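PDB 5XEI: chromosome partition protein Smc from Pyrococcus yayanosii, which probably takes part in chromosome condensation and partitioning as a homodimeric, DNA-binding SMC ATPase with long coiled coils, seen here as the head domain with coiled coil and joint. Local coordinates for residues 51-56 with 112-117; 462-467 with 486-491. One frame throughout, in Å; residues are numbered along the deposited sequence.

Contact 1 (51-56 with 112-117)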
ATOM      1  N   GLY A  51       0.638  12.018  24.066  1.00 48.42           N
ATOM      2  CA  GLY A  51       1.946  11.793  23.476  1.00 53.11           C
ATOM      3  C   GLY A  51       2.507  12.998  22.754  1.00 56.38           C
ATOM      4  O   GLY A  51       3.175  12.852  21.718  1.00 58.67           O
ATOM      5  N   GLY A  52       2.240  14.192  23.270  1.00 55.67           N
ATOM      6  CA  GLY A  52       2.843  15.377  22.692  1.00 66.21           C
ATOM      7  C   GLY A  52       4.299  15.521  23.087  1.00 65.26           C
ATOM      8  O   GLY A  52       4.591  15.738  24.264  1.00 64.85           O
ATOM      9  N   LEU A  53       5.224  15.368  22.133  1.00 67.59           N
ATOM     10  CA  LEU A  53       6.629  15.704  22.345  1.00 70.24           C
ATOM     11  C   LEU A  53       6.923  17.167  22.002  1.00 71.33           C
ATOM     12  O   LEU A  53       8.086  17.537  21.809  1.00 66.76           O
ATOM     13  CB  LEU A  53       7.528  14.762  21.534  1.00 66.95           C
ATOM     14  CG  LEU A  53       7.483  13.254  21.836  1.00 61.75           C
ATOM     15  CD1 LEU A  53       8.822  12.588  21.578  1.00 63.81           C
ATOM     16  CD2 LEU A  53       7.050  12.972  23.268  1.00 66.60           C
ATOM     17  N   SER A  54       5.885  18.009  22.001  1.00 82.63           N
ATOM     18  CA  SER A  54       5.871  19.305  21.329  1.00 83.14           C
ATOM     19  C   SER A  54       6.794  20.350  21.966  1.00 87.34           C
ATOM     20  O   SER A  54       7.198  21.291  21.270  1.00 89.63           O
ATOM     21  CB  SER A  54       4.428  19.824  21.300  1.00 78.85           C
ATOM     22  OG  SER A  54       3.517  18.865  20.761  1.00 77.74           O
ATOM     23  N   ALA A  55       7.113  20.221  23.264  1.00 81.57           N
ATOM     24  CA  ALA A  55       8.010  21.123  23.988  1.00 77.63           C
ATOM     25  C   ALA A  55       7.462  22.553  24.036  1.00 77.87           C
ATOM     26  O   ALA A  55       6.851  22.950  25.037  1.00 73.84           O
ATOM     27  CB  ALA A  55       9.423  21.080  23.381  1.00 75.79           C
ATOM     28  N   LYS A  56       7.676  23.338  22.967  1.00 83.07           N
ATOM     29  CA  LYS A  56       7.129  24.696  22.910  1.00 77.96           C
ATOM     30  C   LYS A  56       5.619  24.697  23.110  1.00 81.26           C
ATOM     31  O   LYS A  56       5.074  25.586  23.780  1.00 78.36           O
ATOM     32  CB  LYS A  56       7.452  25.368  21.570  1.00 74.71           C
ATOM     33  CG  LYS A  56       6.515  26.555  21.276  1.00 83.40           C
ATOM     34  CD  LYS A  56       6.303  26.862  19.787  1.00 88.56           C
ATOM     35  CE  LYS A  56       5.298  28.016  19.626  1.00 83.80           C
ATOM     36  NZ  LYS A  56       5.440  28.770  18.339  1.00 75.00           N
ATOM     37  N   SER A 112       9.921   9.321  29.653  1.00 60.10           N
ATOM     38  CA  SER A 112       8.471   9.207  29.822  1.00 49.90           C
ATOM     39  C   SER A 112       8.050   7.756  30.038  1.00 45.31           C
ATOM     40  O   SER A 112       8.861   6.837  30.097  1.00 52.57           O
ATOM     41  CB  SER A 112       7.729   9.774  28.614  1.00 51.47           C
ATOM     42  OG  SER A 112       7.805  11.179  28.590  1.00 49.41           O
ATOM     43  N   ALA A 113       6.744   7.556  30.135  1.00 50.83           N
ATOM     44  CA  ALA A 113       6.196   6.234  30.393  1.00 52.77           C
ATOM     45  C   ALA A 113       4.697   6.301  30.184  1.00 50.57           C
ATOM     46  O   ALA A 113       4.053   7.252  30.633  1.00 47.70           O
ATOM     47  CB  ALA A 113       6.508   5.764  31.818  1.00 43.82           C
ATOM     48  N   TYR A 114       4.149   5.295  29.521  1.00 54.97           N
ATOM     49  CA  TYR A 114       2.736   5.288  29.187  1.00 51.92           C
ATOM     50  C   TYR A 114       2.056   4.069  29.797  1.00 49.14           C
ATOM     51  O   TYR A 114       2.701   3.103  30.206  1.00 52.40           O
ATOM     52  CB  TYR A 114       2.545   5.324  27.660  1.00 51.49           C
ATOM     53  CG  TYR A 114       2.982   6.627  27.029  1.00 48.79           C
ATOM     54  CD1 TYR A 114       4.328   6.901  26.848  1.00 55.14           C
ATOM     55  CD2 TYR A 114       2.049   7.580  26.607  1.00 55.30           C
ATOM     56  CE1 TYR A 114       4.751   8.083  26.284  1.00 57.12           C
ATOM     57  CE2 TYR A 114       2.460   8.777  26.022  1.00 54.14           C
ATOM     58  CZ  TYR A 114       3.824   9.013  25.870  1.00 57.73           C
ATOM     59  OH  TYR A 114       4.301  10.181  25.320  1.00 59.87           O
ATOM     60  N   TRP A 115       0.733   4.140  29.874  1.00 51.82           N
ATOM     61  CA  TRP A 115      -0.104   3.027  30.296  1.00 52.15           C
ATOM     62  C   TRP A 115      -1.472   3.192  29.658  1.00 57.07           C
ATOM     63  O   TRP A 115      -2.065   4.270  29.783  1.00 56.24           O
ATOM     64  CB  TRP A 115      -0.298   3.007  31.809  1.00 52.12           C
ATOM     65  CG  TRP A 115       0.899   2.779  32.644  1.00 56.62           C
ATOM     66  CD1 TRP A 115       1.316   1.588  33.170  1.00 55.01           C
ATOM     67  CD2 TRP A 115       1.816   3.770  33.118  1.00 56.54           C
ATOM     68  NE1 TRP A 115       2.438   1.780  33.934  1.00 56.04           N
ATOM     69  CE2 TRP A 115       2.771   3.109  33.914  1.00 54.73           C
ATOM     70  CE3 TRP A 115       1.933   5.148  32.935  1.00 52.23           C
ATOM     71  CZ2 TRP A 115       3.825   3.780  34.528  1.00 49.70           C
ATOM     72  CZ3 TRP A 115       2.981   5.812  33.544  1.00 50.05           C
ATOM     73  CH2 TRP A 115       3.914   5.127  34.329  1.00 50.37           C
ATOM     74  N   LEU A 116      -1.993   2.153  29.007  1.00 57.86           N
ATOM     75  CA  LEU A 116      -3.427   2.094  28.747  1.00 53.53           C
ATOM     76  C   LEU A 116      -4.029   1.040  29.653  1.00 51.40           C
ATOM     77  O   LEU A 116      -3.503  -0.070  29.752  1.00 55.41           O
ATOM     78  CB  LEU A 116      -3.782   1.819  27.286  1.00 48.48           C
ATOM     79  CG  LEU A 116      -3.113   0.810  26.369  1.00 56.54           C
ATOM     80  CD1 LEU A 116      -3.386  -0.646  26.781  1.00 67.83           C
ATOM     81  CD2 LEU A 116      -3.642   1.063  24.963  1.00 50.18           C
ATOM     82  N   ASN A 117      -5.085   1.424  30.363  1.00 56.89           N
ATOM     83  CA  ASN A 117      -5.800   0.523  31.260  1.00 53.90           C
ATOM     84  C   ASN A 117      -4.851  -0.222  32.196  1.00 59.56           C
ATOM     85  O   ASN A 117      -5.123  -1.360  32.586  1.00 68.26           O
ATOM     86  CB  ASN A 117      -6.661  -0.449  30.457  1.00 57.99           C
ATOM     87  CG  ASN A 117      -7.754   0.266  29.669  1.00 59.65           C
ATOM     88  OD1 ASN A 117      -8.513   1.042  30.232  1.00 62.69           O
ATOM     89  ND2 ASN A 117      -7.826   0.018  28.368  1.00 60.81           N
TER
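The aromatic ring of Y114 meets G51 at an edge: the CA of G51 lies near the ring plane, 3.4 Å from Y114 OH and 4.0 Å from Y114 CE2. Neither face of the ring is used by residues 51-56; the side chains of R123 and I126, on helix 123-132, also touch this tyrosine. With CG beside the backbone N and anti to the carbonyl carbon (chi1 -68°), the ring reaches out from the strand and brings its hydroxyl end up to the turn. L53 adds a looser touch, its CD2 coming within 4.4 Å of Y114 OH, so the far end of the tyrosine has a glycine backbone beside it and a leucine methyl farther out. G51 itself is the C-prime residue of a Schellman motif that closes helix 41-49, and its phi of 65° is the positive value that position takes. That helix starts at the last of the predicted ATP-binding residues of the head. Strand 112-116 belongs to the antiparallel sheet of the head and runs between 99-106 and 119-121, with Y114 joined to A121 through the backbone. The peptide oxygens of the turn are taken up by two arginines: R123 NE bonds G51 O, while R104 NH1 bonds G52 O. R104 also reaches S112 OG on the strand through a weak hydrogen bond from NH2.

Contact 2 (462-467 with 486-491)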
ATOM      1  N   ARG A 462     -22.084  34.755  19.191  1.00 58.56           N
ATOM      2  CA  ARG A 462     -22.429  33.783  18.148  1.00 62.54           C
ATOM      3  C   ARG A 462     -21.566  32.525  18.246  1.00 58.87           C
ATOM      4  O   ARG A 462     -22.065  31.402  18.066  1.00 57.97           O
ATOM      5  CB  ARG A 462     -22.313  34.410  16.751  1.00 66.28           C
ATOM      6  CG  ARG A 462     -22.350  35.914  16.689  1.00 62.31           C
ATOM      7  CD  ARG A 462     -22.219  36.429  15.252  1.00 61.10           C
ATOM      8  NE  ARG A 462     -21.604  37.751  15.207  1.00 63.74           N
ATOM      9  CZ  ARG A 462     -22.280  38.873  14.981  1.00 69.20           C
ATOM     10  NH1 ARG A 462     -23.592  38.830  14.768  1.00 68.29           N
ATOM     11  NH2 ARG A 462     -21.653  40.045  14.964  1.00 71.36           N
ATOM     12  N   VAL A 463     -20.272  32.691  18.542  1.00 55.26           N
ATOM     13  CA  VAL A 463     -19.397  31.542  18.754  1.00 46.77           C
ATOM     14  C   VAL A 463     -19.931  30.668  19.879  1.00 48.86           C
ATOM     15  O   VAL A 463     -20.036  29.443  19.740  1.00 50.39           O
ATOM     16  CB  VAL A 463     -17.962  32.000  19.043  1.00 44.79           C
ATOM     17  CG1 VAL A 463     -17.094  30.796  19.225  1.00 47.67           C
ATOM     18  CG2 VAL A 463     -17.433  32.858  17.920  1.00 45.20           C
ATOM     19  N   ALA A 464     -20.273  31.281  21.017  1.00 54.26           N
ATOM     20  CA  ALA A 464     -20.817  30.506  22.129  1.00 53.04           C
ATOM     21  C   ALA A 464     -22.106  29.808  21.725  1.00 55.42           C
ATOM     22  O   ALA A 464     -22.335  28.650  22.100  1.00 55.38           O
ATOM     23  CB  ALA A 464     -21.049  31.398  23.342  1.00 57.18           C
ATOM     24  N   ASP A 465     -22.945  30.482  20.931  1.00 59.36           N
ATOM     25  CA  ASP A 465     -24.137  29.821  20.396  1.00 61.78           C
ATOM     26  C   ASP A 465     -23.760  28.688  19.463  1.00 57.47           C
ATOM     27  O   ASP A 465     -24.340  27.597  19.528  1.00 62.82           O
ATOM     28  CB  ASP A 465     -25.024  30.816  19.659  1.00 62.88           C
ATOM     29  CG  ASP A 465     -25.341  32.023  20.495  1.00 70.63           C
ATOM     30  OD1 ASP A 465     -25.558  31.848  21.718  1.00 76.67           O
ATOM     31  OD2 ASP A 465     -25.369  33.143  19.934  1.00 74.71           O
ATOM     32  N   LEU A 466     -22.789  28.927  18.585  1.00 55.28           N
ATOM     33  CA  LEU A 466     -22.357  27.868  17.687  1.00 54.63           C
ATOM     34  C   LEU A 466     -21.811  26.683  18.465  1.00 48.30           C
ATOM     35  O   LEU A 466     -22.111  25.525  18.148  1.00 44.83           O
ATOM     36  CB  LEU A 466     -21.309  28.411  16.723  1.00 50.41           C
ATOM     37  CG  LEU A 466     -21.115  27.472  15.545  1.00 51.54           C
ATOM     38  CD1 LEU A 466     -22.480  26.995  15.101  1.00 61.88           C
ATOM     39  CD2 LEU A 466     -20.410  28.177  14.398  1.00 54.24           C
ATOM     40  N   ILE A 467     -21.010  26.965  19.491  1.00 51.53           N
ATOM     41  CA  ILE A 467     -20.465  25.908  20.337  1.00 53.55           C
ATOM     42  C   ILE A 467     -21.595  25.182  21.037  1.00 49.01           C
ATOM     43  O   ILE A 467     -21.650  23.944  21.063  1.00 47.04           O
ATOM     44  CB  ILE A 467     -19.462  26.504  21.343  1.00 50.94           C
ATOM     45  CG1 ILE A 467     -18.286  27.136  20.597  1.00 45.85           C
ATOM     46  CG2 ILE A 467     -19.000  25.451  22.361  1.00 48.39           C
ATOM     47  CD1 ILE A 467     -17.290  27.762  21.496  1.00 44.82           C
ATOM     48  N   MET A 486     -19.066  31.734  29.298  1.00 63.24           N
ATOM     49  CA  MET A 486     -19.516  31.059  30.512  1.00 64.58           C
ATOM     50  C   MET A 486     -21.009  30.789  30.502  1.00 60.30           C
ATOM     51  O   MET A 486     -21.472  29.780  31.048  1.00 58.33           O
ATOM     52  CB  MET A 486     -19.197  31.927  31.719  1.00 67.10           C
ATOM     53  CG  MET A 486     -18.094  31.463  32.557  1.00 63.77           C
ATOM     54  SD  MET A 486     -17.772  32.788  33.718  1.00 74.63           S
ATOM     55  CE  MET A 486     -16.771  33.881  32.700  1.00 70.10           C
ATOM     56  N   ALA A 487     -21.778  31.703  29.910  1.00 65.28           N
ATOM     57  CA  ALA A 487     -23.215  31.747  30.141  1.00 62.12           C
ATOM     58  C   ALA A 487     -23.916  30.502  29.602  1.00 68.79           C
ATOM     59  O   ALA A 487     -24.863  29.994  30.221  1.00 67.38           O
ATOM     60  CB  ALA A 487     -23.782  33.011  29.509  1.00 58.59           C
ATOM     61  N   ASN A 488     -23.462  29.984  28.461  1.00 67.98           N
ATOM     62  CA  ASN A 488     -24.110  28.835  27.842  1.00 62.88           C
ATOM     63  C   ASN A 488     -23.484  27.501  28.215  1.00 61.42           C
ATOM     64  O   ASN A 488     -24.009  26.459  27.807  1.00 66.29           O
ATOM     65  CB  ASN A 488     -24.094  28.966  26.320  1.00 57.40           C
ATOM     66  CG  ASN A 488     -24.506  30.326  25.861  1.00 70.34           C
ATOM     67  OD1 ASN A 488     -23.738  31.290  25.957  1.00 75.34           O
ATOM     68  ND2 ASN A 488     -25.739  30.432  25.383  1.00 74.82           N
ATOM     69  N   ALA A 489     -22.381  27.485  28.946  1.00 50.62           N
ATOM     70  CA  ALA A 489     -21.808  26.194  29.281  1.00 58.97           C
ATOM     71  C   ALA A 489     -22.805  25.377  30.090  1.00 55.61           C
ATOM     72  O   ALA A 489     -23.667  25.920  30.787  1.00 53.17           O
ATOM     73  CB  ALA A 489     -20.505  26.366  30.060  1.00 63.43           C
ATOM     74  N   ASP A 490     -22.708  24.056  29.948  1.00 51.42           N
ATOM     75  CA  ASP A 490     -23.464  23.142  30.794  1.00 48.88           C
ATOM     76  C   ASP A 490     -22.820  23.001  32.160  1.00 50.79           C
ATOM     77  O   ASP A 490     -23.510  22.732  33.147  1.00 52.21           O
ATOM     78  CB  ASP A 490     -23.563  21.747  30.158  1.00 49.52           C
ATOM     79  CG  ASP A 490     -24.008  21.778  28.698  1.00 67.83           C
ATOM     80  OD1 ASP A 490     -23.510  22.627  27.924  1.00 71.30           O
ATOM     81  OD2 ASP A 490     -24.865  20.943  28.327  1.00 76.10           O
ATOM     82  N   LYS A 491     -21.497  23.128  32.215  1.00 56.80           N
ATOM     83  CA  LYS A 491     -20.713  23.020  33.433  1.00 52.95           C
ATOM     84  C   LYS A 491     -19.610  24.066  33.374  1.00 53.52           C
ATOM     85  O   LYS A 491     -19.102  24.384  32.293  1.00 53.52           O
ATOM     86  CB  LYS A 491     -20.113  21.619  33.599  1.00 51.14           C
ATOM     87  CG  LYS A 491     -18.891  21.578  34.521  1.00 59.66           C
ATOM     88  CD  LYS A 491     -18.316  20.162  34.706  1.00 61.40           C
ATOM     89  CE  LYS A 491     -19.270  19.283  35.492  1.00 65.45           C
ATOM     90  NZ  LYS A 491     -18.624  18.053  35.993  1.00 65.81           N
TER
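N488 carries most of this contact, its side-chain amide reaching toward A464 and D465 of helix 457-470. The backbones come closest here, with A464 CA and N488 CA 6.8 Å apart. A464 turns its methyl toward the amide, and A464 CB stands 4.4 Å from N488 CG, a van der Waals approach to the flat group. D465 reaches in from one side: its CB leaves the helix away from N488, but with CG beside the backbone N (chi1 -52°) the carboxylate swings back toward N488, and D465 OD1 comes to 4.5 Å from N488 CG. Carboxylate and amide planes stand nearly perpendicular, 82° apart, so the two groups do not stack. L466 and I467 of the same helix are buried, I467 against F476 and V478 of strand 475-480 and L466 against F435 of helix 424-440. Farther along the chain, D490 and K491 pair through their backbones with F28 and A30, where strand 491-498 begins. The contact thus joins two successive connections between parallel strands of the mixed sheet: helix 457-470 makes the beta-alpha-beta crossover from strand 445-449 to 475-480, and helix 483-488 leads on to 491-498, as in the P-loop NTPase core of ABC-type ATPase heads.

How the contacts relate
Contact 1 closes before contact 2 opens along the chain, and both lie in the ATPase head. Their centres are 31 Å apart and their nearest atoms about 21 Å, so they do not touch. Contact 1 links the end of helix 41-49 to the antiparallel sheet through strand 112-116, whereas contact 2 joins helices 457-470 and 483-488 beside the mixed sheet. Strand 28-32 of that mixed sheet comes shortly before helix 41-49, the predicted ATP-binding residues running from just after the strand into the start of the helix, and it also pairs with strand 491-498. The head is therefore assembled from N-terminal and C-terminal parts of the sequence, with the coiled-coil helices inserted between them.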